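Shikimate dehydrogenase (NADP(+)) (Thermotoga maritima, PDB 3U62) probably catalyses the reversible NADPH-linked reduction of 3-dehydroshikimate to shikimate, a step of the chorismate pathway toward the aromatic amino acids. Local coordinates at residues A[68-73]-A[83-88]; A[122-127]-A[135-140]; A[126-131]-A[149-154]; A[196-199]-A[205-208]. One frame throughout, in Å; residues are numbered along the deposited sequence.

Contact 1: residues A[68-73]-A[83-88]; sequences RYVEPS and NCVFRG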
loop_
_atom_site.group_PDB
_atom_site.type_symbol
_atom_site.label_atom_id
_atom_site.label_comp_id
_atom_site.label_asym_id
_atom_site.label_seq_id
_atom_site.Cartn_x
_atom_site.Cartn_y
_atom_site.Cartn_z
ATOM N N ARG A 68 7.631 -5.883 15.856
ATOM C CA ARG A 68 8.291 -6.312 17.086
ATOM C C ARG A 68 7.941 -5.412 18.277
ATOM O O ARG A 68 8.036 -5.835 19.432
ATOM C CB ARG A 68 9.810 -6.363 16.884
ATOM C CG ARG A 68 10.570 -7.078 17.998
ATOM C CD ARG A 68 12.070 -6.840 17.941
ATOM N NE ARG A 68 12.770 -7.786 18.809
ATOM C CZ ARG A 68 14.057 -7.722 19.144
ATOM N NH1 ARG A 68 14.829 -6.740 18.692
ATOM N NH2 ARG A 68 14.574 -8.647 19.943
ATOM N N TYR A 69 7.516 -4.185 17.988
ATOM C CA TYR A 69 7.320 -3.170 19.025
ATOM C C TYR A 69 5.857 -2.939 19.404
ATOM O O TYR A 69 5.560 -2.141 20.297
ATOM C CB TYR A 69 7.990 -1.859 18.607
ATOM C CG TYR A 69 9.466 -2.019 18.319
ATOM C CD1 TYR A 69 9.914 -2.354 17.043
ATOM C CD2 TYR A 69 10.416 -1.856 19.330
ATOM C CE1 TYR A 69 11.267 -2.514 16.774
ATOM C CE2 TYR A 69 11.775 -2.013 19.070
ATOM C CZ TYR A 69 12.191 -2.341 17.787
ATOM O OH TYR A 69 13.530 -2.499 17.515
ATOM N N VAL A 70 4.952 -3.647 18.730
ATOM C CA VAL A 70 3.515 -3.555 19.004
ATOM C C VAL A 70 2.888 -4.950 19.065
ATOM O O VAL A 70 3.568 -5.952 18.835
ATOM C CB VAL A 70 2.774 -2.683 17.945
ATOM C CG1 VAL A 70 3.236 -1.229 18.001
ATOM C CG2 VAL A 70 2.932 -3.260 16.537
ATOM N N GLU A 71 1.598 -5.007 19.389
ATOM C CA GLU A 71 0.841 -6.255 19.347
ATOM C C GLU A 71 0.010 -6.282 18.062
ATOM O O GLU A 71 -1.028 -5.617 17.979
ATOM C CB GLU A 71 -0.050 -6.387 20.587
ATOM C CG GLU A 71 -0.832 -7.691 20.674
ATOM C CD GLU A 71 -1.729 -7.745 21.895
ATOM O OE1 GLU A 71 -1.219 -8.051 22.994
ATOM O OE2 GLU A 71 -2.945 -7.484 21.752
ATOM N N PRO A 72 0.469 -7.041 17.048
ATOM C CA PRO A 72 -0.220 -7.031 15.760
ATOM C C PRO A 72 -1.514 -7.837 15.755
ATOM O O PRO A 72 -1.644 -8.819 16.493
ATOM C CB PRO A 72 0.803 -7.664 14.812
ATOM C CG PRO A 72 1.629 -8.541 15.676
ATOM C CD PRO A 72 1.671 -7.899 17.030
ATOM N N SER A 73 -2.460 -7.403 14.924
ATOM C CA SER A 73 -3.697 -8.140 14.693
ATOM C C SER A 73 -3.404 -9.409 13.897
ATOM O O SER A 73 -2.327 -9.548 13.312
ATOM C CB SER A 73 -4.701 -7.266 13.937
ATOM O OG SER A 73 -4.207 -6.901 12.660
ATOM N N ASN A 83 0.885 -1.160 9.156
ATOM C CA ASN A 83 0.930 0.213 8.651
ATOM C C ASN A 83 0.116 1.196 9.489
ATOM O O ASN A 83 0.112 2.394 9.212
ATOM C CB ASN A 83 0.488 0.280 7.185
ATOM C CG ASN A 83 -1.015 0.173 7.023
ATOM O OD1 ASN A 83 -1.654 -0.698 7.612
ATOM N ND2 ASN A 83 -1.589 1.060 6.216
ATOM N N CYS A 84 -0.581 0.682 10.499
ATOM C CA CYS A 84 -1.395 1.514 11.376
ATOM C C CYS A 84 -1.275 1.034 12.815
ATOM O O CYS A 84 -1.602 -0.114 13.128
ATOM C CB CYS A 84 -2.860 1.505 10.927
ATOM S SG CYS A 84 -3.967 2.533 11.937
ATOM N N VAL A 85 -0.797 1.920 13.681
ATOM C CA VAL A 85 -0.637 1.615 15.097
ATOM C C VAL A 85 -1.550 2.509 15.924
ATOM O O VAL A 85 -1.733 3.684 15.607
ATOM C CB VAL A 85 0.836 1.781 15.555
ATOM C CG1 VAL A 85 0.972 1.610 17.066
ATOM C CG2 VAL A 85 1.734 0.787 14.834
ATOM N N PHE A 86 -2.137 1.933 16.969
ATOM C CA PHE A 86 -2.902 2.696 17.944
ATOM C C PHE A 86 -2.686 2.132 19.342
ATOM O O PHE A 86 -3.097 1.007 19.642
ATOM C CB PHE A 86 -4.392 2.716 17.585
ATOM C CG PHE A 86 -5.208 3.695 18.393
ATOM C CD1 PHE A 86 -4.787 5.015 18.559
ATOM C CD2 PHE A 86 -6.414 3.303 18.968
ATOM C CE1 PHE A 86 -5.544 5.920 19.298
ATOM C CE2 PHE A 86 -7.179 4.202 19.708
ATOM C CZ PHE A 86 -6.744 5.513 19.872
ATOM N N ARG A 87 -2.022 2.926 20.181
ATOM C CA ARG A 87 -1.801 2.608 21.594
ATOM C C ARG A 87 -1.336 1.173 21.841
ATOM O O ARG A 87 -1.969 0.410 22.577
ATOM C CB ARG A 87 -3.035 2.980 22.425
ATOM C CG ARG A 87 -3.253 4.477 22.442
ATOM C CD ARG A 87 -4.535 4.908 23.109
ATOM N NE ARG A 87 -4.532 6.362 23.236
ATOM C CZ ARG A 87 -5.613 7.123 23.363
ATOM N NH1 ARG A 87 -6.826 6.584 23.385
ATOM N NH2 ARG A 87 -5.475 8.437 23.468
ATOM N N GLY A 88 -0.223 0.820 21.200
ATOM C CA GLY A 88 0.427 -0.468 21.412
ATOM C C GLY A 88 -0.053 -1.599 20.520
ATOM O O GLY A 88 0.539 -2.680 20.518
#
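A single backbone bond, from Glu71 N to Gly88 O, and a small valine pair, Val70 on Val85, tie the edge of the mixed sheet in the substrate-binding domain to the turn of its neighbouring beta hairpin. Strands 84-86 and 89-91 make that hairpin. Strand 71-72 runs parallel to 89-91 as an outermost strand of the sheet, and the bond to Gly88 opens this pairing, which continues where Glu71 and Ser73 bond to Gly90. The bond is short and nearly straight: 2.8 Å from Glu71 N to Gly88 O, with 167° at the hydrogen. The same carbonyl oxygen lies against Val70, 3.4 Å from Val70 CB. Gly88 has a positive phi at which a side chain would collide with the carbonyl oxygen of Arg87, so glycine is called for at this point of the turn.

Glu71 turns its carboxylate away from the hairpin turn; OE2 forms a salt bridge with Lys89, a charged pair on the exposed edge strand. Val70 does the apolar work. Its first torsion sets CG1 anti to the carbonyl carbon (chi1 -65°), and the two valine side chains cross at a slant. Leu50 of helix 42-52 also packs on Val70, while Phe56 of strand 55-58 touches Val85. Just before strand 84-86 Asn83, a predicted shikimate ligand, faces Tyr91 together with Cys84 in a classic beta bulge. Within the valine pair, Val70 CG1 stands 3.7 Å from Val85 CG1 and 4.0 Å from Val85 CG2.

Contact 2: residues A[122-127]-A[135-140]; sequences AVIYAL and IWVVNR. With SO4 (sulfate ion), chain E; SO4 (sulfate ion), chain D.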
loop_
_atom_site.group_PDB
_atom_site.type_symbol
_atom_site.label_atom_id
_atom_site.label_comp_id
_atom_site.label_asym_id
_atom_site.label_seq_id
_atom_site.Cartn_x
_atom_site.Cartn_y
_atom_site.Cartn_z
ATOM N N ALA A 122 0.255 -7.283 1.458
ATOM C CA ALA A 122 -1.084 -6.730 1.665
ATOM C C ALA A 122 -1.970 -6.953 0.438
ATOM O O ALA A 122 -3.139 -7.326 0.571
ATOM C CB ALA A 122 -1.003 -5.252 2.007
ATOM N N VAL A 123 -1.406 -6.727 -0.747
ATOM C CA VAL A 123 -2.119 -6.944 -2.006
ATOM C C VAL A 123 -2.490 -8.422 -2.176
ATOM O O VAL A 123 -3.633 -8.735 -2.516
ATOM C CB VAL A 123 -1.304 -6.421 -3.224
ATOM C CG1 VAL A 123 -1.863 -6.949 -4.540
ATOM C CG2 VAL A 123 -1.286 -4.898 -3.230
ATOM N N ILE A 124 -1.534 -9.315 -1.918
ATOM C CA ILE A 124 -1.775 -10.758 -2.005
ATOM C C ILE A 124 -2.890 -11.190 -1.047
ATOM O O ILE A 124 -3.797 -11.928 -1.442
ATOM C CB ILE A 124 -0.486 -11.586 -1.754
ATOM C CG1 ILE A 124 0.565 -11.283 -2.828
ATOM C CG2 ILE A 124 -0.799 -13.088 -1.738
ATOM C CD1 ILE A 124 1.996 -11.578 -2.394
ATOM N N TYR A 125 -2.823 -10.717 0.197
ATOM C CA TYR A 125 -3.855 -11.000 1.194
ATOM C C TYR A 125 -5.225 -10.539 0.702
ATOM O O TYR A 125 -6.206 -11.278 0.809
ATOM C CB TYR A 125 -3.516 -10.338 2.533
ATOM C CG TYR A 125 -4.453 -10.703 3.666
ATOM C CD1 TYR A 125 -4.199 -11.810 4.477
ATOM C CD2 TYR A 125 -5.588 -9.936 3.935
ATOM C CE1 TYR A 125 -5.055 -12.148 5.522
ATOM C CE2 TYR A 125 -6.450 -10.265 4.975
ATOM C CZ TYR A 125 -6.179 -11.371 5.764
ATOM O OH TYR A 125 -7.029 -11.699 6.793
ATOM N N ALA A 126 -5.278 -9.324 0.160
ATOM C CA ALA A 126 -6.513 -8.762 -0.383
ATOM C C ALA A 126 -7.071 -9.615 -1.522
ATOM O O ALA A 126 -8.270 -9.912 -1.548
ATOM C CB ALA A 126 -6.282 -7.335 -0.848
ATOM N N LEU A 127 -6.199 -10.009 -2.450
ATOM C CA LEU A 127 -6.590 -10.841 -3.589
ATOM C C LEU A 127 -7.149 -12.189 -3.144
ATOM O O LEU A 127 -8.167 -12.645 -3.669
ATOM C CB LEU A 127 -5.409 -11.049 -4.544
ATOM C CG LEU A 127 -4.901 -9.842 -5.339
ATOM C CD1 LEU A 127 -3.520 -10.127 -5.913
ATOM C CD2 LEU A 127 -5.872 -9.430 -6.441
ATOM N N ILE A 135 -2.046 -16.502 -8.480
ATOM C CA ILE A 135 -1.245 -15.311 -8.205
ATOM C C ILE A 135 0.237 -15.592 -8.440
ATOM O O ILE A 135 0.805 -16.526 -7.865
ATOM C CB ILE A 135 -1.473 -14.775 -6.764
ATOM C CG1 ILE A 135 -2.962 -14.504 -6.519
ATOM C CG2 ILE A 135 -0.654 -13.501 -6.522
ATOM C CD1 ILE A 135 -3.358 -14.407 -5.053
ATOM N N TRP A 136 0.846 -14.778 -9.297
ATOM C CA TRP A 136 2.258 -14.902 -9.631
ATOM C C TRP A 136 3.016 -13.678 -9.142
ATOM O O TRP A 136 2.782 -12.561 -9.609
ATOM C CB TRP A 136 2.452 -15.053 -11.144
ATOM C CG TRP A 136 1.687 -16.184 -11.777
ATOM C CD1 TRP A 136 1.229 -17.319 -11.162
ATOM C CD2 TRP A 136 1.326 -16.306 -13.159
ATOM N NE1 TRP A 136 0.588 -18.124 -12.070
ATOM C CE2 TRP A 136 0.634 -17.530 -13.304
ATOM C CE3 TRP A 136 1.512 -15.495 -14.288
ATOM C CZ2 TRP A 136 0.131 -17.966 -14.534
ATOM C CZ3 TRP A 136 1.009 -15.928 -15.511
ATOM C CH2 TRP A 136 0.329 -17.154 -15.623
ATOM N N VAL A 137 3.918 -13.896 -8.194
ATOM C CA VAL A 137 4.751 -12.826 -7.663
ATOM C C VAL A 137 6.035 -12.727 -8.479
ATOM O O VAL A 137 6.699 -13.732 -8.737
ATOM C CB VAL A 137 5.072 -13.043 -6.162
ATOM C CG1 VAL A 137 6.072 -12.008 -5.655
ATOM C CG2 VAL A 137 3.799 -12.997 -5.333
ATOM N N VAL A 138 6.363 -11.508 -8.899
ATOM C CA VAL A 138 7.614 -11.229 -9.592
ATOM C C VAL A 138 8.374 -10.206 -8.757
ATOM O O VAL A 138 7.927 -9.068 -8.608
ATOM C CB VAL A 138 7.367 -10.684 -11.020
ATOM C CG1 VAL A 138 8.682 -10.402 -11.727
ATOM C CG2 VAL A 138 6.537 -11.666 -11.830
ATOM N N ASN A 139 9.509 -10.613 -8.196
ATOM C CA ASN A 139 10.255 -9.724 -7.307
ATOM C C ASN A 139 11.770 -9.714 -7.532
ATOM O O ASN A 139 12.295 -10.467 -8.357
ATOM C CB ASN A 139 9.904 -9.999 -5.838
ATOM C CG ASN A 139 10.688 -11.156 -5.249
ATOM O OD1 ASN A 139 10.707 -12.261 -5.796
ATOM N ND2 ASN A 139 11.340 -10.907 -4.119
ATOM N N ARG A 140 12.455 -8.858 -6.779
ATOM C CA ARG A 140 13.867 -8.574 -7.006
ATOM C C ARG A 140 14.802 -9.248 -6.005
ATOM O O ARG A 140 15.863 -9.748 -6.393
ATOM C CB ARG A 140 14.109 -7.061 -7.004
ATOM C CG ARG A 140 13.422 -6.318 -8.146
ATOM C CD ARG A 140 13.306 -4.824 -7.862
ATOM N NE ARG A 140 12.450 -4.550 -6.705
ATOM C CZ ARG A 140 12.223 -3.338 -6.200
ATOM N NH1 ARG A 140 12.783 -2.264 -6.742
ATOM N NH2 ARG A 140 11.429 -3.201 -5.145
HETATM S S SO4 E . 11.290 -6.787 -3.998
HETATM O O1 SO4 E . 12.281 -5.761 -3.686
HETATM O O2 SO4 E . 11.814 -8.100 -3.622
HETATM O O3 SO4 E . 11.009 -6.774 -5.430
HETATM O O4 SO4 E . 10.058 -6.518 -3.259
HETATM S S SO4 D . 10.116 -0.680 -2.377
HETATM O O1 SO4 D . 11.239 0.052 -1.796
HETATM O O2 SO4 D . 9.989 -1.987 -1.732
HETATM O O3 SO4 D . 10.343 -0.866 -3.808
HETATM O O4 SO4 D . 8.883 0.075 -2.173
#
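Ile124 lays its CD1 methyl 3.7 Å from Val137 CG2, and the two side chains cross at about a right angle. The first torsion of Ile124 (chi1 -63°) places CG1 beside the backbone nitrogen, and the chain then extends toward the strand. One turn along the helix, the CD1 of Ile135 fits against Leu127, 4.0 Å from Leu127 CB, and more loosely beside the CG2 of Ile124. These buried aliphatic groups seat helix 118-129 on strand 135-139 in the first beta-alpha-beta unit of the Rossmann fold; Val113 of strand 111-114 touches both Leu127 and Ile135. Helix and strand segments run almost exactly antiparallel, at 175°, with axes 10.6 Å apart.

Farther along, the chemistry turns polar. Asn139 and Arg140, predicted NADP(+) ligands, hold the chain E sulfate: Asn139 ND2 donates to O2 at 2.9 Å, while the backbone N and the NE of Arg140 both reach O3. The NE bond is practically linear at 176°, with O3 at the edge of the guanidinium and in its plane. Arg140 NH2 extends the grip to the chain D sulfate, 2.9 Å from its O3. Both ions probably come from the crystallisation liquor, and the chain E site is consistent with that of the adenosine 2'-phosphate of NADP(+). Ala116 N and Thr141 OG1 also bond the chain E ion, Arg144 NH1 and Ser175 OG the chain D ion.

Contact 3: residues A[126-131]-A[149-154]; sequences ALLQMG and DFPVKI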
loop_
_atom_site.group_PDB
_atom_site.type_symbol
_atom_site.label_atom_id
_atom_site.label_comp_id
_atom_site.label_asym_id
_atom_site.label_seq_id
_atom_site.Cartn_x
_atom_site.Cartn_y
_atom_site.Cartn_z
ATOM N N ALA A 126 -5.278 -9.324 0.160
ATOM C CA ALA A 126 -6.513 -8.762 -0.383
ATOM C C ALA A 126 -7.071 -9.615 -1.522
ATOM O O ALA A 126 -8.270 -9.912 -1.548
ATOM C CB ALA A 126 -6.282 -7.335 -0.848
ATOM N N LEU A 127 -6.199 -10.009 -2.450
ATOM C CA LEU A 127 -6.590 -10.841 -3.589
ATOM C C LEU A 127 -7.149 -12.189 -3.144
ATOM O O LEU A 127 -8.167 -12.645 -3.669
ATOM C CB LEU A 127 -5.409 -11.049 -4.544
ATOM C CG LEU A 127 -4.901 -9.842 -5.339
ATOM C CD1 LEU A 127 -3.520 -10.127 -5.913
ATOM C CD2 LEU A 127 -5.872 -9.430 -6.441
ATOM N N LEU A 128 -6.488 -12.813 -2.171
ATOM C CA LEU A 128 -6.946 -14.086 -1.623
ATOM C C LEU A 128 -8.295 -13.957 -0.918
ATOM O O LEU A 128 -9.118 -14.880 -0.977
ATOM C CB LEU A 128 -5.897 -14.687 -0.683
ATOM C CG LEU A 128 -4.615 -15.219 -1.332
ATOM C CD1 LEU A 128 -3.558 -15.483 -0.276
ATOM C CD2 LEU A 128 -4.872 -16.480 -2.157
ATOM N N GLN A 129 -8.517 -12.819 -0.259
ATOM C CA GLN A 129 -9.803 -12.527 0.375
ATOM C C GLN A 129 -10.908 -12.318 -0.657
ATOM O O GLN A 129 -12.088 -12.517 -0.364
ATOM C CB GLN A 129 -9.696 -11.309 1.300
ATOM C CG GLN A 129 -8.892 -11.566 2.570
ATOM C CD GLN A 129 -9.445 -12.720 3.387
ATOM O OE1 GLN A 129 -10.404 -12.561 4.141
ATOM N NE2 GLN A 129 -8.839 -13.899 3.235
ATOM N N MET A 130 -10.508 -11.923 -1.865
ATOM C CA MET A 130 -11.434 -11.703 -2.973
ATOM C C MET A 130 -11.629 -12.953 -3.835
ATOM O O MET A 130 -12.277 -12.898 -4.883
ATOM C CB MET A 130 -10.955 -10.531 -3.833
ATOM C CG MET A 130 -11.127 -9.165 -3.174
ATOM S SD MET A 130 -10.231 -7.844 -4.019
ATOM C CE MET A 130 -11.060 -7.833 -5.615
ATOM N N GLY A 131 -11.075 -14.077 -3.387
ATOM C CA GLY A 131 -11.259 -15.358 -4.066
ATOM C C GLY A 131 -10.367 -15.578 -5.274
ATOM O O GLY A 131 -10.625 -16.473 -6.083
ATOM N N ASP A 149 4.917 -16.594 2.441
ATOM C CA ASP A 149 4.338 -17.881 2.827
ATOM C C ASP A 149 3.014 -18.160 2.120
ATOM O O ASP A 149 2.453 -19.253 2.245
ATOM C CB ASP A 149 4.149 -17.949 4.346
ATOM C CG ASP A 149 5.467 -17.945 5.101
ATOM O OD1 ASP A 149 6.479 -18.451 4.567
ATOM O OD2 ASP A 149 5.487 -17.443 6.247
ATOM N N PHE A 150 2.525 -17.171 1.376
ATOM C CA PHE A 150 1.261 -17.272 0.648
ATOM C C PHE A 150 1.324 -18.303 -0.485
ATOM O O PHE A 150 2.408 -18.588 -0.999
ATOM C CB PHE A 150 0.877 -15.906 0.073
ATOM C CG PHE A 150 0.510 -14.885 1.113
ATOM C CD1 PHE A 150 1.355 -13.814 1.380
ATOM C CD2 PHE A 150 -0.686 -14.986 1.820
ATOM C CE1 PHE A 150 1.018 -12.859 2.339
ATOM C CE2 PHE A 150 -1.032 -14.038 2.780
ATOM C CZ PHE A 150 -0.178 -12.971 3.040
ATOM N N PRO A 151 0.159 -18.863 -0.878
ATOM C CA PRO A 151 0.103 -19.836 -1.974
ATOM C C PRO A 151 0.234 -19.157 -3.341
ATOM O O PRO A 151 -0.745 -19.032 -4.084
ATOM C CB PRO A 151 -1.273 -20.487 -1.798
ATOM C CG PRO A 151 -2.096 -19.453 -1.124
ATOM C CD PRO A 151 -1.165 -18.655 -0.258
ATOM N N VAL A 152 1.453 -18.724 -3.648
ATOM C CA VAL A 152 1.754 -18.011 -4.883
ATOM C C VAL A 152 2.895 -18.704 -5.625
ATOM O O VAL A 152 3.621 -19.513 -5.042
ATOM C CB VAL A 152 2.142 -16.527 -4.607
ATOM C CG1 VAL A 152 0.978 -15.763 -3.982
ATOM C CG2 VAL A 152 3.390 -16.433 -3.721
ATOM N N LYS A 153 3.043 -18.396 -6.910
ATOM C CA LYS A 153 4.246 -18.767 -7.646
ATOM C C LYS A 153 5.180 -17.564 -7.648
ATOM O O LYS A 153 4.721 -16.419 -7.666
ATOM C CB LYS A 153 3.908 -19.207 -9.071
ATOM C CG LYS A 153 3.121 -20.508 -9.132
ATOM C CD LYS A 153 2.915 -20.978 -10.558
ATOM C CE LYS A 153 2.158 -22.300 -10.593
ATOM N NZ LYS A 153 2.024 -22.836 -11.976
ATOM N N ILE A 154 6.485 -17.821 -7.614
ATOM C CA ILE A 154 7.468 -16.744 -7.497
ATOM C C ILE A 154 8.460 -16.759 -8.663
ATOM O O ILE A 154 9.041 -17.796 -8.990
ATOM C CB ILE A 154 8.205 -16.783 -6.127
ATOM C CG1 ILE A 154 7.193 -16.732 -4.972
ATOM C CG2 ILE A 154 9.187 -15.609 -6.003
ATOM C CD1 ILE A 154 7.736 -17.198 -3.630
#
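From CB, which points toward Phe150 and Pro151, Leu128 reaches off the last turn of helix 118-129 in the Rossmann domain and covers the loop that leads into edge strand 153-156. CG lies anti to the carbonyl carbon (chi1 -70°) and carries the two methyls onto that loop. CD1 goes furthest and takes both neighbours: it comes obliquely to the ring of Phe150, 3.6 Å from CD2, and stands 4.0 Å from the CD of Pro151. CD2 has the looser contact, with Pro151 CG. The two leucine methyls thus reach the CG and CD of the proline ring, while leucine and phenylalanine cross at an angle.

Past Leu128 the helix stops in a Schellman motif, with Gly131 at the C-prime position and its positive phi turning the chain away. Val132 N returns to Leu127 O, and Gly131 N makes a weak bond to Leu128 O. Phe150 also packs on Arg121 and Ile124 of the same helix, so this outer patch borders buried side chains. The loop has its own brace: Pro151 is the centre of an inverse gamma turn, closed by Val152 N on Phe150 O at 2.8 Å.

Contact 4: residues A[196-199]-A[205-208]; sequences VYDV and PLVV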
loop_
_atom_site.group_PDB
_atom_site.type_symbol
_atom_site.label_atom_id
_atom_site.label_comp_id
_atom_site.label_asym_id
_atom_site.label_seq_id
_atom_site.Cartn_x
_atom_site.Cartn_y
_atom_site.Cartn_z
ATOM N N VAL A 196 -4.550 -2.911 -14.848
ATOM C CA VAL A 196 -3.226 -2.454 -14.440
ATOM C C VAL A 196 -3.403 -1.615 -13.178
ATOM O O VAL A 196 -4.095 -0.592 -13.185
ATOM C CB VAL A 196 -2.509 -1.648 -15.553
ATOM C CG1 VAL A 196 -1.251 -0.966 -15.015
ATOM C CG2 VAL A 196 -2.159 -2.554 -16.731
ATOM N N TYR A 197 -2.784 -2.073 -12.095
ATOM C CA TYR A 197 -2.943 -1.470 -10.783
ATOM C C TYR A 197 -1.570 -1.076 -10.259
ATOM O O TYR A 197 -0.649 -1.893 -10.236
ATOM C CB TYR A 197 -3.614 -2.480 -9.845
ATOM C CG TYR A 197 -4.130 -1.937 -8.525
ATOM C CD1 TYR A 197 -5.501 -1.851 -8.277
ATOM C CD2 TYR A 197 -3.254 -1.549 -7.511
ATOM C CE1 TYR A 197 -5.986 -1.372 -7.061
ATOM C CE2 TYR A 197 -3.727 -1.067 -6.294
ATOM C CZ TYR A 197 -5.092 -0.982 -6.077
ATOM O OH TYR A 197 -5.560 -0.506 -4.875
ATOM N N ASP A 198 -1.434 0.180 -9.851
ATOM C CA ASP A 198 -0.180 0.675 -9.302
ATOM C C ASP A 198 -0.450 1.273 -7.929
ATOM O O ASP A 198 -1.322 2.129 -7.784
ATOM C CB ASP A 198 0.430 1.725 -10.239
ATOM C CG ASP A 198 1.935 1.875 -10.064
ATOM O OD1 ASP A 198 2.436 1.738 -8.927
ATOM O OD2 ASP A 198 2.622 2.143 -11.074
ATOM N N VAL A 199 0.289 0.814 -6.922
ATOM C CA VAL A 199 0.119 1.325 -5.558
ATOM C C VAL A 199 0.653 2.750 -5.419
ATOM O O VAL A 199 0.329 3.448 -4.452
ATOM C CB VAL A 199 0.764 0.408 -4.477
ATOM C CG1 VAL A 199 0.190 -1.008 -4.550
ATOM C CG2 VAL A 199 2.291 0.395 -4.598
ATOM N N PRO A 205 5.113 5.675 -15.382
ATOM C CA PRO A 205 5.224 5.189 -16.756
ATOM C C PRO A 205 4.324 3.980 -17.047
ATOM O O PRO A 205 3.764 3.891 -18.140
ATOM C CB PRO A 205 6.700 4.807 -16.866
ATOM C CG PRO A 205 7.384 5.754 -15.948
ATOM C CD PRO A 205 6.440 5.922 -14.783
ATOM N N LEU A 206 4.189 3.074 -16.076
ATOM C CA LEU A 206 3.313 1.907 -16.211
ATOM C C LEU A 206 1.854 2.304 -16.454
ATOM O O LEU A 206 1.206 1.780 -17.363
ATOM C CB LEU A 206 3.419 0.998 -14.978
ATOM C CG LEU A 206 2.491 -0.223 -14.891
ATOM C CD1 LEU A 206 2.807 -1.254 -15.971
ATOM C CD2 LEU A 206 2.567 -0.854 -13.511
ATOM N N VAL A 207 1.355 3.231 -15.636
ATOM C CA VAL A 207 -0.018 3.729 -15.745
ATOM C C VAL A 207 -0.242 4.439 -17.083
ATOM O O VAL A 207 -1.246 4.196 -17.760
ATOM C CB VAL A 207 -0.371 4.664 -14.552
ATOM C CG1 VAL A 207 -1.661 5.435 -14.806
ATOM C CG2 VAL A 207 -0.480 3.864 -13.260
ATOM N N VAL A 208 0.704 5.300 -17.453
ATOM C CA VAL A 208 0.647 6.044 -18.712
ATOM C C VAL A 208 0.656 5.102 -19.923
ATOM O O VAL A 208 -0.100 5.308 -20.877
ATOM C CB VAL A 208 1.793 7.093 -18.805
ATOM C CG1 VAL A 208 1.830 7.758 -20.179
ATOM C CG2 VAL A 208 1.639 8.148 -17.714
#
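The beta-alpha-beta unit of strand 195-198, helix 205-213 and strand 217-219, in the second half of the Rossmann fold, is fastened near its first corner by Val196 and Asp198 against Leu206 and Val207. Both strand residues point their CB toward the helix, whose first turn comes down on that face of the sheet. Val196 CG1 lies 3.8 Å from Leu206 CG and slightly farther from its CD2, the two side chains passing obliquely. Leu206 gets there with CG anti to the backbone nitrogen (chi1 175°), which carries its branch point to Val196 CG1. From there it also rests on Leu170 and Asn172 of strand 169-172, bridging two neighbouring strands.

Asp198 takes part through both its CB and the flank of its carboxylate. Its CB meets Val207 CG2 at 3.8 Å, and OD2 passes Leu206 CD2 at 3.9 Å, an ordinary van der Waals contact. With an alanine at Leu206, Val196 CG1 and the flank of the Asp198 carboxylate would probably lose their cover, leaving a gap between the helix and both strands. Val207 continues the layer onto Ile218 of the next strand. Val199, just past the strand, is a predicted NADP(+) ligand, so the corner probably borders the cofactor site.

The polar ends of Asp198 look to the connecting loop: OD2 bonds to Thr204 OG1 and OD1 to Ile200 N. A buried carboxylate is therefore met by both a hydroxyl and an amide while its sides lie against aliphatic groups, an arrangement that would fix its rotation and pin the loop between strand and helix.

Contacts 2 and 4 are buried helix-on-sheet packing in the same parallel Rossmann sheet, their centres about 15 Å apart, but contact 2 is wholly aliphatic across its interface and ends in an anion site, whereas contact 4 includes a carboxylate tied to its own loop. Contact 3 is the surface continuation of contact 2: both use helix 118-129, and strands 135-139 and 153-156 pair side by side through Val137 N to Lys153 O. Contact 1, partly buried, stands apart in the substrate domain, about 30 Å from contact 4 between centres, and is the only one of the four with a hydrogen bond between its own two segments.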